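Leucine aminopeptidase (Fimbriiglobus ruber, PDB 7D1B) is a zinc-binding glutaminyl cyclase of peptidase family M28 that probably converts N-terminal glutaminyl residues of peptides to pyroglutamate. Local coordinates at residues A240-S248 against V298-K306. Numbering follows the deposited sequence.
Sequences ARLAMEGYS and VDVIDFDYK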
# COMPACT_ATOMS: atom_id res chain seq x y z
N ALA A 240 -3.89 6.20 -14.83
CA ALA A 240 -3.63 6.89 -13.57
C ALA A 240 -2.58 7.98 -13.74
O ALA A 240 -1.63 7.84 -14.53
CB ALA A 240 -3.14 5.88 -12.53
N ARG A 241 -2.75 9.06 -12.99
CA ARG A 241 -1.80 10.17 -12.95
C ARG A 241 -1.16 10.17 -11.57
O ARG A 241 -1.73 10.68 -10.60
CB ARG A 241 -2.52 11.48 -13.25
CG ARG A 241 -1.62 12.70 -13.14
CD ARG A 241 -2.41 14.00 -13.41
NE ARG A 241 -1.65 15.18 -12.98
CZ ARG A 241 -1.61 15.64 -11.73
NH1 ARG A 241 -2.32 15.05 -10.78
NH2 ARG A 241 -0.84 16.68 -11.43
N LEU A 242 0.02 9.55 -11.47
CA LEU A 242 0.74 9.40 -10.20
C LEU A 242 1.65 10.61 -10.06
O LEU A 242 2.78 10.63 -10.56
CB LEU A 242 1.50 8.07 -10.15
CG LEU A 242 0.64 6.81 -10.37
CD1 LEU A 242 1.52 5.57 -10.36
CD2 LEU A 242 -0.49 6.70 -9.34
N ALA A 243 1.12 11.65 -9.42
CA ALA A 243 1.80 12.92 -9.25
C ALA A 243 2.43 13.01 -7.87
O ALA A 243 2.36 12.09 -7.06
CB ALA A 243 0.84 14.08 -9.55
N MET A 244 3.08 14.14 -7.60
CA MET A 244 3.89 14.31 -6.41
C MET A 244 3.11 15.08 -5.35
O MET A 244 2.74 16.24 -5.56
CB MET A 244 5.17 15.04 -6.78
CG MET A 244 5.99 14.25 -7.79
SD MET A 244 7.36 15.23 -8.40
CE MET A 244 8.35 13.94 -9.18
N GLU A 245 2.83 14.44 -4.22
CA GLU A 245 2.14 15.20 -3.18
C GLU A 245 3.09 15.62 -2.09
O GLU A 245 4.21 15.13 -1.98
CB GLU A 245 0.84 14.59 -2.62
CG GLU A 245 0.97 13.33 -1.76
CD GLU A 245 1.49 13.58 -0.33
OE1 GLU A 245 2.41 12.85 0.06
OE2 GLU A 245 1.01 14.50 0.36
N GLY A 246 2.64 16.61 -1.32
CA GLY A 246 3.56 17.40 -0.53
C GLY A 246 4.23 16.65 0.60
O GLY A 246 5.40 16.89 0.89
N TYR A 247 3.49 15.78 1.30
CA TYR A 247 4.16 15.11 2.41
C TYR A 247 5.28 14.21 1.90
O TYR A 247 6.34 14.11 2.53
CB TYR A 247 3.16 14.32 3.26
CG TYR A 247 2.22 15.21 4.01
CD1 TYR A 247 2.65 15.96 5.09
CD2 TYR A 247 0.88 15.28 3.65
CE1 TYR A 247 1.76 16.78 5.81
CE2 TYR A 247 -0.01 16.08 4.35
CZ TYR A 247 0.44 16.83 5.41
OH TYR A 247 -0.44 17.64 6.11
N SER A 248 5.06 13.57 0.75
CA SER A 248 6.08 12.73 0.12
C SER A 248 7.27 13.56 -0.32
O SER A 248 8.43 13.19 -0.09
CB SER A 248 5.48 12.06 -1.10
OG SER A 248 4.40 11.21 -0.75
N VAL A 298 7.07 7.66 0.60
CA VAL A 298 6.39 8.28 -0.53
C VAL A 298 5.07 7.58 -0.77
O VAL A 298 5.00 6.34 -0.78
CB VAL A 298 7.27 8.20 -1.79
CG1 VAL A 298 6.50 8.58 -3.05
CG2 VAL A 298 8.52 9.02 -1.60
N ASP A 299 4.03 8.37 -1.03
CA ASP A 299 2.71 7.87 -1.42
C ASP A 299 2.62 7.87 -2.94
O ASP A 299 2.70 8.94 -3.56
CB ASP A 299 1.63 8.75 -0.79
CG ASP A 299 0.26 8.10 -0.76
OD1 ASP A 299 0.08 6.97 -1.26
OD2 ASP A 299 -0.64 8.77 -0.18
N VAL A 300 2.49 6.69 -3.52
CA VAL A 300 2.30 6.51 -4.95
C VAL A 300 0.78 6.40 -5.13
O VAL A 300 0.17 5.38 -4.79
CB VAL A 300 3.06 5.27 -5.45
CG1 VAL A 300 2.66 4.94 -6.89
CG2 VAL A 300 4.55 5.55 -5.36
N ILE A 301 0.18 7.50 -5.62
CA ILE A 301 -1.25 7.72 -5.52
C ILE A 301 -1.69 8.62 -6.66
O ILE A 301 -0.97 9.54 -7.06
CB ILE A 301 -1.60 8.35 -4.14
CG1 ILE A 301 -3.11 8.59 -3.98
CG2 ILE A 301 -0.80 9.64 -3.89
CD1 ILE A 301 -3.53 8.89 -2.54
N ASP A 302 -2.91 8.39 -7.15
CA ASP A 302 -3.63 9.38 -7.96
C ASP A 302 -4.90 9.71 -7.18
O ASP A 302 -5.89 8.98 -7.26
CB ASP A 302 -3.95 8.85 -9.35
CG ASP A 302 -4.77 9.83 -10.17
OD1 ASP A 302 -5.07 10.95 -9.68
OD2 ASP A 302 -5.09 9.45 -11.33
N PHE A 303 -4.86 10.82 -6.44
CA PHE A 303 -5.98 11.12 -5.56
C PHE A 303 -7.19 11.61 -6.34
O PHE A 303 -8.25 11.80 -5.73
CB PHE A 303 -5.52 12.12 -4.49
CG PHE A 303 -6.42 12.21 -3.26
CD1 PHE A 303 -7.13 11.11 -2.77
CD2 PHE A 303 -6.53 13.42 -2.60
CE1 PHE A 303 -7.93 11.23 -1.63
CE2 PHE A 303 -7.33 13.54 -1.46
CZ PHE A 303 -8.02 12.44 -0.98
N ASP A 304 -7.08 11.80 -7.65
CA ASP A 304 -8.23 12.13 -8.48
C ASP A 304 -8.95 10.90 -9.04
O ASP A 304 -9.87 11.05 -9.85
CB ASP A 304 -7.83 13.10 -9.59
CG ASP A 304 -7.40 14.44 -9.05
OD1 ASP A 304 -8.02 14.92 -8.07
OD2 ASP A 304 -6.42 15.00 -9.59
N TYR A 305 -8.59 9.70 -8.59
CA TYR A 305 -9.30 8.50 -9.00
C TYR A 305 -10.80 8.73 -8.96
O TYR A 305 -11.36 9.10 -7.92
CB TYR A 305 -8.94 7.37 -8.05
CG TYR A 305 -9.68 6.08 -8.27
CD1 TYR A 305 -9.80 5.52 -9.55
CD2 TYR A 305 -10.23 5.38 -7.20
CE1 TYR A 305 -10.46 4.30 -9.74
CE2 TYR A 305 -10.88 4.18 -7.38
CZ TYR A 305 -10.99 3.63 -8.65
OH TYR A 305 -11.60 2.42 -8.85
N LYS A 306 -11.47 8.49 -10.09
CA LYS A 306 -12.85 8.92 -10.22
C LYS A 306 -13.83 8.06 -9.44
O LYS A 306 -14.95 8.51 -9.20
CB LYS A 306 -13.28 9.02 -11.69
CG LYS A 306 -13.38 7.72 -12.40
CD LYS A 306 -13.80 7.92 -13.85
CE LYS A 306 -12.72 8.66 -14.63
NZ LYS A 306 -13.00 8.64 -16.09
O HOH W 1 -4.66 13.38 -10.97
O HOH W 2 2.14 9.35 -6.65
O HOH W 3 3.36 11.56 -4.33
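Asp302 and Arg241 illustrate how a carboxylate can hold a neighbouring segment by a backbone N-H, just ahead of strand 242-244. With CG anti to the backbone N (chi1 176°), the Asp302 carboxylate meets Arg241 N, which donates to OD2 at 2.9 Å, nearly straight but from 57° above the carboxylate plane. OD1 closes an Asx turn by accepting from Asp304 N. A water donates one proton to Asp302 OD1 and one to Asp304 OD2 while accepting from Arg241 NH1; Asp304 OD1 accepts from Arg279 N. Replacing Asp302 by an alanine is likely to leave Arg241 N and the His237 ring without this acceptor and the Asx turn unclosed. The extended Arg241 chain carries its guanidinium over the methyl of Ala243, while NH2 forms a salt bridge with Glu274. Midway, Leu242 leans CD2 against the Ile301 carbonyl carbon (3.5 Å) and sets CD1 on Val300 CG1 (3.7 Å). At the far end Ser248 OG accepts from Asp299 N at 2.9 Å, almost linearly, and donates to the anti lone pair of Glu245 OE1; Glu245, the N-cap of helix 246-251, also accepts from Ser248 N at OE1 and Tyr247 N at OE2. The Ile301 side chain lies about 9 Å from the zinc ion. The contact thus joins strand 242-244 to sheet-edge strand 297-300, with helices 253-266 and 287-292 packed alongside.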